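Local atomic coordinates of CRISPR-associated protein CasA/Cse1 (PDB entry 4AN8), a protein that forms the large subunit of the type I-E CRISPR Cascade ribonucleoprotein complex, which targets invading foreign DNA in bacterial adaptive immunity. Residues P107-L112 and V221-L226; V252-L255 and G260-F263. All coordinates share one frame; numbering follows the deposited sequence.

Contact 1 of 2, residues P107-L112 and V221-L226; sequences PEAPFL and VPPLRL
Arg225 reaches across to Glu108 and binds both its backbone carbonyl and its carboxylate. Two hydrogen bonds fall on one acceptor. NH1 of Arg225 lies 2.8 Å from O of Glu108, and NH2 of Arg225 is 3.0 Å from the same oxygen. The guanidinium meets the oxygen end-on, with its two terminal nitrogens, and the oxygen lies in the guanidinium plane. The NH1 bond is the straighter one, at 152° against 138° at the hydrogen.

A salt bridge adds to this grip. OE1 of Glu108 stands 3.1 Å from NH2 of Arg225, so NH2 faces both the carbonyl oxygen and the carboxylate of Glu108. The carboxylate and guanidinium planes are nearly perpendicular, 88° apart, so this is not the flat, two-oxygen pairing of carboxylate and guanidinium. The Glu108 side chain is poorly ordered, and this bridge is less certain than the carbonyl bonds. A bend at chi2 of Arg225 turns its chain, and the next torsion, about CG–CD, is extended.

The apolar part is small. The bond from CA to CB of Pro223 points toward segment 107-112. CB of Pro223 lies 4.1 Å from CB of Ala109. CB of Pro223 is also 3.6 Å from O of Glu108. The proline thus packs beside the carbonyl that Arg225 holds.

Both segments are loops. Elsewhere, OD1 of Asp116 accepts a hydrogen bond from N of Leu226, and the Arg225 side chain also touches Asp116. Anchoring on a backbone oxygen implies that the tie between the loops does not rest on the mobile Glu108 carboxylate alone.

Contact 2 of 2, residues V252-L255 and G260-F263; sequences VRLL and GVRF
Leu255, Phe263 and Val261 bury the most surface where the strands 250-256 and 261-273 meet. Leu255 and Phe263 share the hydrogen bond of this pairing. N of Leu255 donates to O of Phe263 at 3.0 Å, with 158° at the hydrogen. The Leu255 side chain rests against the same carbonyl. CB of Leu255 is 3.4 Å from O of Phe263, and CG of Leu255 is nearly as close. Farther out, CD1 of Leu255 meets CB of Phe263 at 4.3 Å. The ring of Phe263 itself leads away from the other strand.

The bond from CA to CB of Val261 points toward strand 250-256. Both of its methyls approach the backbone of Leu255. CG2 of Val261 is the closer, 3.6 Å from O of Leu255. Chi1 of 169° sets CG2 anti to the carbonyl carbon, and from there it meets both O of Leu255 and CB of Leu254. CG2 of Val261 lies 4.3 Å from CB of Leu254. Leu254 and Val261 both continue onto Phe105 and onto Ala157 of helix 154-167, which covers this buried side.

The short segments are far from an ideal antiparallel pair. Their directions differ by 123°, and the axes come within 6.3 Å. Arg253 with Gly265 carries the backbone pairing onward. The arrangement is the closing end of a beta hairpin, whose two strands are neighbours in a mixed sheet.

The two contacts follow one another along the chain. Contact 1 closes at residue 226, and contact 2 opens at residue 252. Their centres are 15 Å apart, and their nearest atoms about 5 Å apart, without touching. Both lie on the same side of the chain's centre. Contact 1 joins two loops, whereas contact 2 joins the strands of a hairpin. The loop after Leu112 connects these regions: the Gln113 side chain hydrogen-bonds to O of Phe111 and N of Leu254, and Val114 and Val252 share backbone hydrogen bonds. The loop that carries segment 107-112 is thus hydrogen-bonded to hairpin strand 250-256, with sequence-distant ties at contact 1 and a local hairpin at contact 2.

Contact 1 of 2, residues P107-L112 and V221-L226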
# COMPACT_ATOMS: atom_id res chain seq x y z
N PRO A 107 18.67 -21.72 -16.11
CA PRO A 107 20.04 -22.03 -15.66
C PRO A 107 20.92 -20.79 -15.51
O PRO A 107 21.88 -20.85 -14.75
CB PRO A 107 20.58 -22.94 -16.77
CG PRO A 107 19.80 -22.56 -17.98
CD PRO A 107 18.42 -22.17 -17.49
N GLU A 108 20.58 -19.68 -16.18
CA GLU A 108 21.43 -18.49 -16.21
C GLU A 108 20.80 -17.23 -15.62
O GLU A 108 21.49 -16.41 -15.00
CB GLU A 108 21.86 -18.19 -17.65
CG GLU A 108 22.85 -19.18 -18.24
CD GLU A 108 24.20 -19.12 -17.54
OE1 GLU A 108 24.73 -18.01 -17.36
OE2 GLU A 108 24.73 -20.20 -17.17
N ALA A 109 19.50 -17.05 -15.84
CA ALA A 109 18.84 -15.80 -15.47
C ALA A 109 17.42 -15.98 -14.92
O ALA A 109 16.48 -15.38 -15.42
CB ALA A 109 18.83 -14.86 -16.66
N PRO A 110 17.25 -16.80 -13.88
CA PRO A 110 15.87 -16.95 -13.40
C PRO A 110 15.31 -15.61 -12.91
O PRO A 110 16.05 -14.80 -12.37
CB PRO A 110 16.00 -17.98 -12.27
CG PRO A 110 17.46 -17.81 -11.76
CD PRO A 110 18.26 -17.34 -12.95
N PHE A 111 14.02 -15.38 -13.12
CA PHE A 111 13.38 -14.10 -12.84
C PHE A 111 13.50 -13.69 -11.36
O PHE A 111 13.10 -14.44 -10.44
CB PHE A 111 11.91 -14.17 -13.29
CG PHE A 111 11.15 -12.91 -13.06
CD1 PHE A 111 11.24 -11.86 -13.95
CD2 PHE A 111 10.38 -12.75 -11.92
CE1 PHE A 111 10.55 -10.69 -13.73
CE2 PHE A 111 9.69 -11.60 -11.69
CZ PHE A 111 9.78 -10.56 -12.60
N LEU A 112 14.06 -12.51 -11.13
CA LEU A 112 14.22 -11.96 -9.77
C LEU A 112 14.99 -12.87 -8.80
O LEU A 112 14.80 -12.78 -7.59
CB LEU A 112 12.86 -11.59 -9.17
CG LEU A 112 12.52 -10.09 -9.06
CD1 LEU A 112 13.66 -9.26 -8.46
CD2 LEU A 112 12.13 -9.53 -10.39
N VAL A 221 19.21 -5.50 -16.86
CA VAL A 221 20.61 -5.51 -16.46
C VAL A 221 21.05 -6.97 -16.29
O VAL A 221 20.21 -7.88 -16.28
CB VAL A 221 20.85 -4.66 -15.17
CG1 VAL A 221 20.38 -3.23 -15.37
CG2 VAL A 221 20.15 -5.26 -13.97
N PRO A 222 22.36 -7.21 -16.21
CA PRO A 222 22.82 -8.61 -16.20
C PRO A 222 22.36 -9.33 -14.94
O PRO A 222 22.20 -8.70 -13.89
CB PRO A 222 24.35 -8.47 -16.21
CG PRO A 222 24.63 -7.11 -16.72
CD PRO A 222 23.48 -6.25 -16.25
N PRO A 223 22.14 -10.65 -15.05
CA PRO A 223 21.66 -11.43 -13.90
C PRO A 223 22.64 -11.31 -12.74
O PRO A 223 23.82 -11.10 -12.95
CB PRO A 223 21.61 -12.87 -14.42
CG PRO A 223 22.29 -12.85 -15.76
CD PRO A 223 22.23 -11.45 -16.28
N LEU A 224 22.13 -11.41 -11.53
CA LEU A 224 22.98 -11.21 -10.37
C LEU A 224 23.59 -12.53 -10.02
O LEU A 224 22.95 -13.56 -10.20
CB LEU A 224 22.14 -10.69 -9.19
CG LEU A 224 21.47 -9.33 -9.42
CD1 LEU A 224 20.47 -9.02 -8.29
CD2 LEU A 224 22.50 -8.23 -9.54
N ARG A 225 24.82 -12.50 -9.52
CA ARG A 225 25.51 -13.73 -9.11
C ARG A 225 25.84 -13.68 -7.62
O ARG A 225 25.94 -12.60 -7.03
CB ARG A 225 26.77 -13.91 -9.93
CG ARG A 225 26.50 -14.02 -11.42
CD ARG A 225 25.86 -15.36 -11.75
NE ARG A 225 25.70 -15.56 -13.18
CZ ARG A 225 24.53 -15.79 -13.78
NH1 ARG A 225 23.41 -15.85 -13.06
NH2 ARG A 225 24.48 -15.96 -15.10
N LEU A 226 25.99 -14.84 -7.00
CA LEU A 226 26.25 -14.88 -5.57
C LEU A 226 27.49 -14.05 -5.19
O LEU A 226 27.48 -13.31 -4.18
CB LEU A 226 26.40 -16.32 -5.09
CG LEU A 226 26.68 -16.40 -3.58
CD1 LEU A 226 25.67 -15.55 -2.76
CD2 LEU A 226 26.68 -17.83 -3.11

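Contact 2 of 2, residues V252-L255 and G260-F263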
# COMPACT_ATOMS: atom_id res chain seq x y z
N VAL A 252 17.38 -14.91 -3.89
CA VAL A 252 16.49 -16.05 -3.78
C VAL A 252 16.73 -16.94 -4.97
O VAL A 252 16.95 -16.46 -6.08
CB VAL A 252 15.00 -15.63 -3.79
CG1 VAL A 252 14.10 -16.87 -3.82
CG2 VAL A 252 14.67 -14.74 -2.59
N ARG A 253 16.69 -18.25 -4.74
CA ARG A 253 16.61 -19.19 -5.85
C ARG A 253 15.64 -20.31 -5.53
O ARG A 253 15.98 -21.26 -4.80
CB ARG A 253 17.96 -19.79 -6.20
CG ARG A 253 18.07 -20.06 -7.67
CD ARG A 253 18.39 -21.50 -7.98
NE ARG A 253 19.66 -21.93 -7.42
CZ ARG A 253 20.14 -23.17 -7.53
NH1 ARG A 253 19.45 -24.09 -8.19
NH2 ARG A 253 21.30 -23.48 -6.98
N LEU A 254 14.43 -20.21 -6.09
CA LEU A 254 13.42 -21.25 -5.90
C LEU A 254 13.94 -22.56 -6.46
O LEU A 254 14.52 -22.59 -7.54
CB LEU A 254 12.14 -20.87 -6.62
CG LEU A 254 11.61 -19.50 -6.25
CD1 LEU A 254 10.43 -19.16 -7.15
CD2 LEU A 254 11.24 -19.41 -4.75
N LEU A 255 13.74 -23.64 -5.71
CA LEU A 255 14.14 -24.96 -6.15
C LEU A 255 12.93 -25.75 -6.71
O LEU A 255 11.90 -25.90 -6.03
CB LEU A 255 14.80 -25.72 -4.98
CG LEU A 255 15.95 -24.99 -4.26
CD1 LEU A 255 16.65 -25.88 -3.20
CD2 LEU A 255 16.97 -24.45 -5.27
N GLY A 260 6.40 -28.16 -8.66
CA GLY A 260 6.12 -27.22 -7.59
C GLY A 260 7.38 -26.85 -6.81
O GLY A 260 8.50 -27.25 -7.15
N VAL A 261 7.18 -26.07 -5.76
CA VAL A 261 8.30 -25.56 -4.97
C VAL A 261 8.05 -25.77 -3.49
O VAL A 261 6.96 -25.46 -2.99
CB VAL A 261 8.53 -24.04 -5.23
CG1 VAL A 261 9.52 -23.48 -4.22
CG2 VAL A 261 8.99 -23.80 -6.66
N ARG A 262 9.05 -26.27 -2.78
CA ARG A 262 9.02 -26.37 -1.33
C ARG A 262 10.10 -25.53 -0.66
O ARG A 262 9.89 -24.99 0.42
CB ARG A 262 9.18 -27.82 -0.87
CG ARG A 262 8.03 -28.76 -1.20
CD ARG A 262 8.31 -30.19 -0.67
NE ARG A 262 7.16 -31.07 -0.85
CZ ARG A 262 6.97 -31.85 -1.90
NH1 ARG A 262 7.87 -31.89 -2.89
NH2 ARG A 262 5.88 -32.60 -1.97
N PHE A 263 11.27 -25.46 -1.29
CA PHE A 263 12.48 -24.86 -0.71
C PHE A 263 13.17 -23.88 -1.65
O PHE A 263 12.92 -23.85 -2.85
CB PHE A 263 13.49 -25.96 -0.31
CG PHE A 263 12.99 -26.88 0.75
CD1 PHE A 263 12.99 -26.51 2.07
CD2 PHE A 263 12.49 -28.12 0.41
CE1 PHE A 263 12.52 -27.36 3.06
CE2 PHE A 263 12.01 -28.97 1.39
CZ PHE A 263 12.01 -28.58 2.71